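Local coordinates for nodulation fucosyltransferase NodZ (Bradyrhizobium sp., PDB 2HHC), which belongs to the NodZ family of nodulation proteins, within the GT-B clan of two-domain enzymes with Rossmann-like halves, at residues P92-D95 with C96-R99; E119-A123 with N124-C128. All blocks are in the same frame, centred on the assembly; numbering follows the deposited sequence.

Interaction 1: P92-D95 with C96-R99; sequences PSID and CINR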
ATOM      1  N   PRO A  92     -18.708 -21.078  13.999  1.00 29.80           N
ATOM      2  CA  PRO A  92     -18.043 -21.151  15.295  1.00 30.04           C
ATOM      3  C   PRO A  92     -16.546 -20.979  15.183  1.00 30.02           C
ATOM      4  O   PRO A  92     -15.971 -21.347  14.147  1.00 29.29           O
ATOM      5  CB  PRO A  92     -18.377 -22.545  15.752  1.00 30.15           C
ATOM      6  CG  PRO A  92     -19.695 -22.854  15.091  1.00 31.03           C
ATOM      7  CD  PRO A  92     -19.513 -22.273  13.730  1.00 30.31           C
ATOM      8  N   SER A  93     -15.916 -20.415  16.211  1.00 29.89           N
ATOM      9  CA  SER A  93     -14.477 -20.148  16.158  1.00 29.45           C
ATOM     10  C   SER A  93     -13.615 -21.377  15.904  1.00 29.15           C
ATOM     11  O   SER A  93     -12.627 -21.299  15.161  1.00 29.11           O
ATOM     12  CB  SER A  93     -14.057 -19.466  17.472  0.50 30.69           C
ATOM     13  OG  SER A  93     -14.657 -18.171  17.547  0.50 32.15           O
ATOM     14  N   ILE A  94     -13.995 -22.531  16.433  1.00 27.76           N
ATOM     15  CA  ILE A  94     -13.239 -23.766  16.131  1.00 28.30           C
ATOM     16  C   ILE A  94     -13.260 -24.085  14.618  1.00 29.24           C
ATOM     17  O   ILE A  94     -12.298 -24.678  14.057  1.00 28.68           O
ATOM     18  CB  ILE A  94     -13.716 -24.936  17.018  1.00 28.06           C
ATOM     19  CG1 ILE A  94     -12.782 -26.169  16.912  1.00 28.82           C
ATOM     20  CG2 ILE A  94     -15.092 -25.372  16.652  1.00 28.35           C
ATOM     21  CD1 ILE A  94     -11.379 -25.926  17.448  1.00 31.04           C
ATOM     22  N   ASP A  95     -14.340 -23.702  13.954  1.00 28.35           N
ATOM     23  CA  ASP A  95     -14.464 -23.946  12.515  1.00 30.00           C
ATOM     24  C   ASP A  95     -13.762 -22.918  11.683  1.00 30.69           C
ATOM     25  O   ASP A  95     -13.717 -23.048  10.459  1.00 33.70           O
ATOM     26  CB  ASP A  95     -15.953 -23.944  12.079  1.00 30.55           C
ATOM     27  CG  ASP A  95     -16.747 -25.148  12.537  1.00 33.20           C
ATOM     28  OD1 ASP A  95     -16.296 -26.093  13.200  1.00 30.74           O
ATOM     29  OD2 ASP A  95     -17.967 -25.180  12.209  1.00 41.91           O
ATOM     30  N   CYS A  96     -13.196 -21.884  12.313  1.00 29.62           N
ATOM     31  CA  CYS A  96     -12.541 -20.793  11.605  1.00 29.86           C
ATOM     32  C   CYS A  96     -11.007 -20.892  11.710  1.00 28.52           C
ATOM     33  O   CYS A  96     -10.302 -20.077  11.128  1.00 30.05           O
ATOM     34  CB  CYS A  96     -13.013 -19.438  12.147  1.00 29.71           C
ATOM     35  SG  CYS A  96     -14.734 -19.097  11.621  1.00 32.68           S
ATOM     36  N   ILE A  97     -10.521 -21.923  12.385  1.00 30.61           N
ATOM     37  CA  ILE A  97      -9.065 -22.186  12.462  1.00 29.62           C
ATOM     38  C   ILE A  97      -8.532 -22.387  11.036  1.00 29.37           C
ATOM     39  O   ILE A  97      -7.489 -21.852  10.679  1.00 32.47           O
ATOM     40  CB  ILE A  97      -8.768 -23.388  13.338  1.00 30.29           C
ATOM     41  CG1 ILE A  97      -9.175 -23.193  14.806  1.00 33.34           C
ATOM     42  CG2 ILE A  97      -7.285 -23.760  13.307  1.00 31.41           C
ATOM     43  CD1 ILE A  97      -8.387 -22.171  15.524  1.00 34.16           C
ATOM     44  N   ASN A  98      -9.230 -23.188  10.226  1.00 28.54           N
ATOM     45  CA  ASN A  98      -8.838 -23.439   8.831  1.00 29.00           C
ATOM     46  C   ASN A  98      -9.273 -22.274   7.948  1.00 29.25           C
ATOM     47  O   ASN A  98     -10.477 -22.084   7.743  1.00 30.36           O
ATOM     48  CB  ASN A  98      -9.589 -24.631   8.280  1.00 28.77           C
ATOM     49  CG  ASN A  98      -9.081 -25.089   6.940  1.00 29.48           C
ATOM     50  OD1 ASN A  98      -7.911 -24.920   6.576  1.00 31.66           O
ATOM     51  ND2 ASN A  98      -9.972 -25.711   6.199  1.00 30.17           N
ATOM     52  N   ARG A  99      -8.329 -21.497   7.456  1.00 29.43           N
ATOM     53  CA  ARG A  99      -8.640 -20.356   6.582  1.00 29.56           C
ATOM     54  C   ARG A  99      -7.706 -20.358   5.373  1.00 29.87           C
ATOM     55  O   ARG A  99      -6.825 -19.520   5.293  1.00 31.55           O
ATOM     56  CB  ARG A  99      -8.633 -19.055   7.397  1.00 29.68           C
ATOM     57  CG  ARG A  99      -9.115 -17.831   6.622  1.00 30.29           C
ATOM     58  CD  ARG A  99      -9.312 -16.578   7.438  1.00 30.35           C
ATOM     59  NE  ARG A  99      -9.607 -15.469   6.526  1.00 30.11           N
ATOM     60  CZ  ARG A  99     -10.769 -15.260   5.936  1.00 30.22           C
ATOM     61  NH1 ARG A  99     -11.801 -16.008   6.233  1.00 30.36           N
ATOM     62  NH2 ARG A  99     -10.904 -14.291   5.061  1.00 31.11           N
TER

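Interaction 2: E119-A123 with N124-C128; sequences EDSEA and NTIVC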
ATOM      1  N   GLU A 119     -28.375  -3.008  -2.884  1.00 39.66           N
ATOM      2  CA  GLU A 119     -28.859  -3.031  -1.513  1.00 38.74           C
ATOM      3  C   GLU A 119     -27.709  -3.298  -0.542  1.00 37.21           C
ATOM      4  O   GLU A 119     -26.829  -4.116  -0.802  1.00 36.39           O
ATOM      5  CB  GLU A 119     -29.938  -4.102  -1.347  1.00 38.82           C
ATOM      6  N   ASP A 120     -27.716  -2.570   0.570  1.00 35.81           N
ATOM      7  CA  ASP A 120     -26.823  -2.827   1.692  1.00 35.38           C
ATOM      8  C   ASP A 120     -27.028  -4.232   2.233  1.00 34.22           C
ATOM      9  O   ASP A 120     -28.142  -4.757   2.246  1.00 34.43           O
ATOM     10  CB  ASP A 120     -27.158  -1.789   2.771  1.00 35.66           C
ATOM     11  CG  ASP A 120     -26.239  -1.830   3.988  1.00 35.74           C
ATOM     12  OD1 ASP A 120     -25.102  -2.298   3.969  1.00 31.60           O
ATOM     13  OD2 ASP A 120     -26.724  -1.260   4.985  1.00 40.27           O
ATOM     14  N   SER A 121     -25.941  -4.851   2.683  1.00 32.51           N
ATOM     15  CA  SER A 121     -26.054  -6.103   3.385  1.00 32.98           C
ATOM     16  C   SER A 121     -26.880  -5.932   4.667  1.00 33.07           C
ATOM     17  O   SER A 121     -26.753  -4.936   5.364  1.00 33.29           O
ATOM     18  CB  SER A 121     -24.669  -6.666   3.753  1.00 33.57           C
ATOM     19  OG  SER A 121     -24.797  -7.848   4.489  1.00 33.83           O
ATOM     20  N   GLU A 122     -27.668  -6.939   5.014  1.00 32.15           N
ATOM     21  CA  GLU A 122     -28.306  -6.974   6.333  1.00 33.27           C
ATOM     22  C   GLU A 122     -27.331  -7.276   7.484  1.00 32.16           C
ATOM     23  O   GLU A 122     -27.675  -7.063   8.630  1.00 32.38           O
ATOM     24  CB  GLU A 122     -29.493  -7.953   6.349  0.50 33.67           C
ATOM     25  CG  GLU A 122     -30.650  -7.489   5.480  0.50 35.29           C
ATOM     26  CD  GLU A 122     -31.067  -6.069   5.814  0.50 38.53           C
ATOM     27  OE1 GLU A 122     -31.570  -5.863   6.934  0.50 39.95           O
ATOM     28  OE2 GLU A 122     -30.859  -5.160   4.976  0.50 41.35           O
ATOM     29  N   ALA A 123     -26.137  -7.808   7.211  1.00 32.49           N
ATOM     30  CA  ALA A 123     -25.165  -8.042   8.252  1.00 31.45           C
ATOM     31  C   ALA A 123     -24.803  -6.778   8.994  1.00 30.75           C
ATOM     32  O   ALA A 123     -24.677  -5.707   8.394  1.00 31.94           O
ATOM     33  CB  ALA A 123     -23.907  -8.682   7.668  1.00 32.12           C
ATOM     34  N   ASN A 124     -24.656  -6.887  10.307  1.00 29.37           N
ATOM     35  CA  ASN A 124     -24.306  -5.742  11.116  1.00 29.60           C
ATOM     36  C   ASN A 124     -22.819  -5.400  11.063  1.00 29.32           C
ATOM     37  O   ASN A 124     -22.445  -4.249  11.303  1.00 29.98           O
ATOM     38  CB  ASN A 124     -24.778  -5.910  12.564  1.00 28.60           C
ATOM     39  CG  ASN A 124     -26.263  -5.843  12.668  1.00 29.22           C
ATOM     40  OD1 ASN A 124     -26.880  -5.014  12.012  1.00 29.26           O
ATOM     41  ND2 ASN A 124     -26.856  -6.706  13.468  1.00 32.99           N
ATOM     42  N   THR A 125     -21.980  -6.396  10.782  1.00 29.18           N
ATOM     43  CA  THR A 125     -20.525  -6.208  10.617  1.00 29.12           C
ATOM     44  C   THR A 125     -20.066  -6.890   9.347  1.00 29.95           C
ATOM     45  O   THR A 125     -20.289  -8.100   9.175  1.00 29.51           O
ATOM     46  CB  THR A 125     -19.769  -6.752  11.847  1.00 29.88           C
ATOM     47  OG1 THR A 125     -20.129  -6.002  13.010  1.00 31.10           O
ATOM     48  CG2 THR A 125     -18.235  -6.640  11.684  1.00 30.07           C
ATOM     49  N   ILE A 126     -19.432  -6.120   8.454  1.00 29.63           N
ATOM     50  CA  ILE A 126     -18.769  -6.654   7.251  1.00 29.05           C
ATOM     51  C   ILE A 126     -17.322  -6.885   7.630  1.00 30.42           C
ATOM     52  O   ILE A 126     -16.639  -5.929   8.024  1.00 31.49           O
ATOM     53  CB  ILE A 126     -18.841  -5.663   6.089  1.00 29.96           C
ATOM     54  CG1 ILE A 126     -20.283  -5.148   5.865  1.00 31.72           C
ATOM     55  CG2 ILE A 126     -18.253  -6.261   4.824  1.00 30.81           C
ATOM     56  CD1 ILE A 126     -21.324  -6.126   5.688  1.00 30.95           C
ATOM     57  N   VAL A 127     -16.817  -8.099   7.460  1.00 30.29           N
ATOM     58  CA  VAL A 127     -15.412  -8.360   7.796  1.00 29.82           C
ATOM     59  C   VAL A 127     -14.658  -8.492   6.492  1.00 30.18           C
ATOM     60  O   VAL A 127     -14.901  -9.425   5.704  1.00 31.52           O
ATOM     61  CB  VAL A 127     -15.217  -9.653   8.638  1.00 31.29           C
ATOM     62  CG1 VAL A 127     -13.702  -9.791   9.011  1.00 31.96           C
ATOM     63  CG2 VAL A 127     -16.117  -9.631   9.830  1.00 31.28           C
ATOM     64  N   CYS A 128     -13.754  -7.553   6.219  1.00 31.17           N
ATOM     65  CA  CYS A 128     -12.932  -7.559   5.043  1.00 30.06           C
ATOM     66  C   CYS A 128     -11.554  -8.130   5.360  1.00 30.45           C
ATOM     67  O   CYS A 128     -10.782  -7.471   6.021  1.00 32.88           O
ATOM     68  CB  CYS A 128     -12.761  -6.138   4.465  1.00 31.14           C
ATOM     69  SG  CYS A 128     -14.301  -5.332   3.973  1.00 32.23           S
TER

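Interaction 1: P92-D95 with C96-R99
Cys96 N donates to Ser93 O at 3.0 Å with an N-H...O angle of 156°, and Asp95 N likewise bonds to Pro92 O, so the backbone winds through two successive turns, each closed between residues three apart. The side chain of Cys96 folds back onto them and packs against their carbonyl oxygens. Its sulfur stands beside its own backbone N (chi1 -72°), a torsion that lays Cys96 SG 3.6 Å from Pro92 O, while Cys96 CB rests 3.6 Å from Ser93 O. Cys96 also touches Trp88 and Arg91, earlier in the same loop. Ile97 comes in alongside the next carbonyl: its CG1 lies 3.5 Å from Ile94 O, and CB is slightly farther from the same oxygen. A loose apolar contact, 4.4 Å from Ile94 CD1 to Ile97 CG1, joins the two isoleucines at the surface. Further on, Arg99 forms a salt bridge with Glu107 and a cation-pi contact with Trp88. The pattern is that of overlapping type I beta-turns in a surface loop, here linking strand 84-85 to helix 101-116.

Interaction 2: E119-A123 with N124-C128
Ser121 and Ile126 meet where the chain, having left helix 101-116, bends into strand 125-128. On the serine, Ser121 CB packs 3.9 Å from Ile126 CD1, the methyl at the tip of the isoleucine. One bond farther out, Ser121 OG is 4.1 Å from Ile126 CD1 and accepts a hydrogen bond from Ala123 N at 3.0 Å, with an N-H...O angle of 153°. OG lies opposite the serine's backbone N and beside its carbonyl carbon (chi1 177°), which carries the oxygen forward to the amide two residues on. This closes an ST turn, and the turn sets Ser121 CB, with OG only slightly farther, against the isoleucine methyl. Ala123 adds its CB, 4.1 Å from Ile126 CD1, so one methyl is touched by both ends of the turn. From the strand side, Ile126 reaches back along its longer branch: CG1 stands beside the residue's own backbone N (chi1 -50°), on the side from which the chain arrives, and CD1 continues from it to the serine and the alanine. Phe85 of strand 84-85 touches Ser121, Ala123 and Ile126 alike. The strand entered here is an inner one of a Rossmann-like sheet, running parallel to strands 6-10 and 84-85 on its two flanks; Ile126 bonds through its backbone to Phe6 and Ile8. Just before the turn, Asp120 forms salt bridges with Arg5 and Arg34, and Arg34 also bonds Ala123 O.

Overall arrangement
Interactions 1 and 2 follow one another along the chain, on the same side of its centre, with helix 101-116 between them. Their centres are 20 Å apart and their nearest atoms about 6 Å, so they do not touch directly. Interaction 1 leads into the helix from an exposed loop, its centre about 28 Å from the centre of the chain; interaction 2 leads from the helix into the sheet, its centre about 24 Å from that of the chain, and is partly buried. Two residues connect the regions: Arg99, at the end of interaction 1, makes a hydrogen bond from NH2 to Asp129 O just beyond strand 125-128, and Trp89 is touched by both Arg99 and Val127.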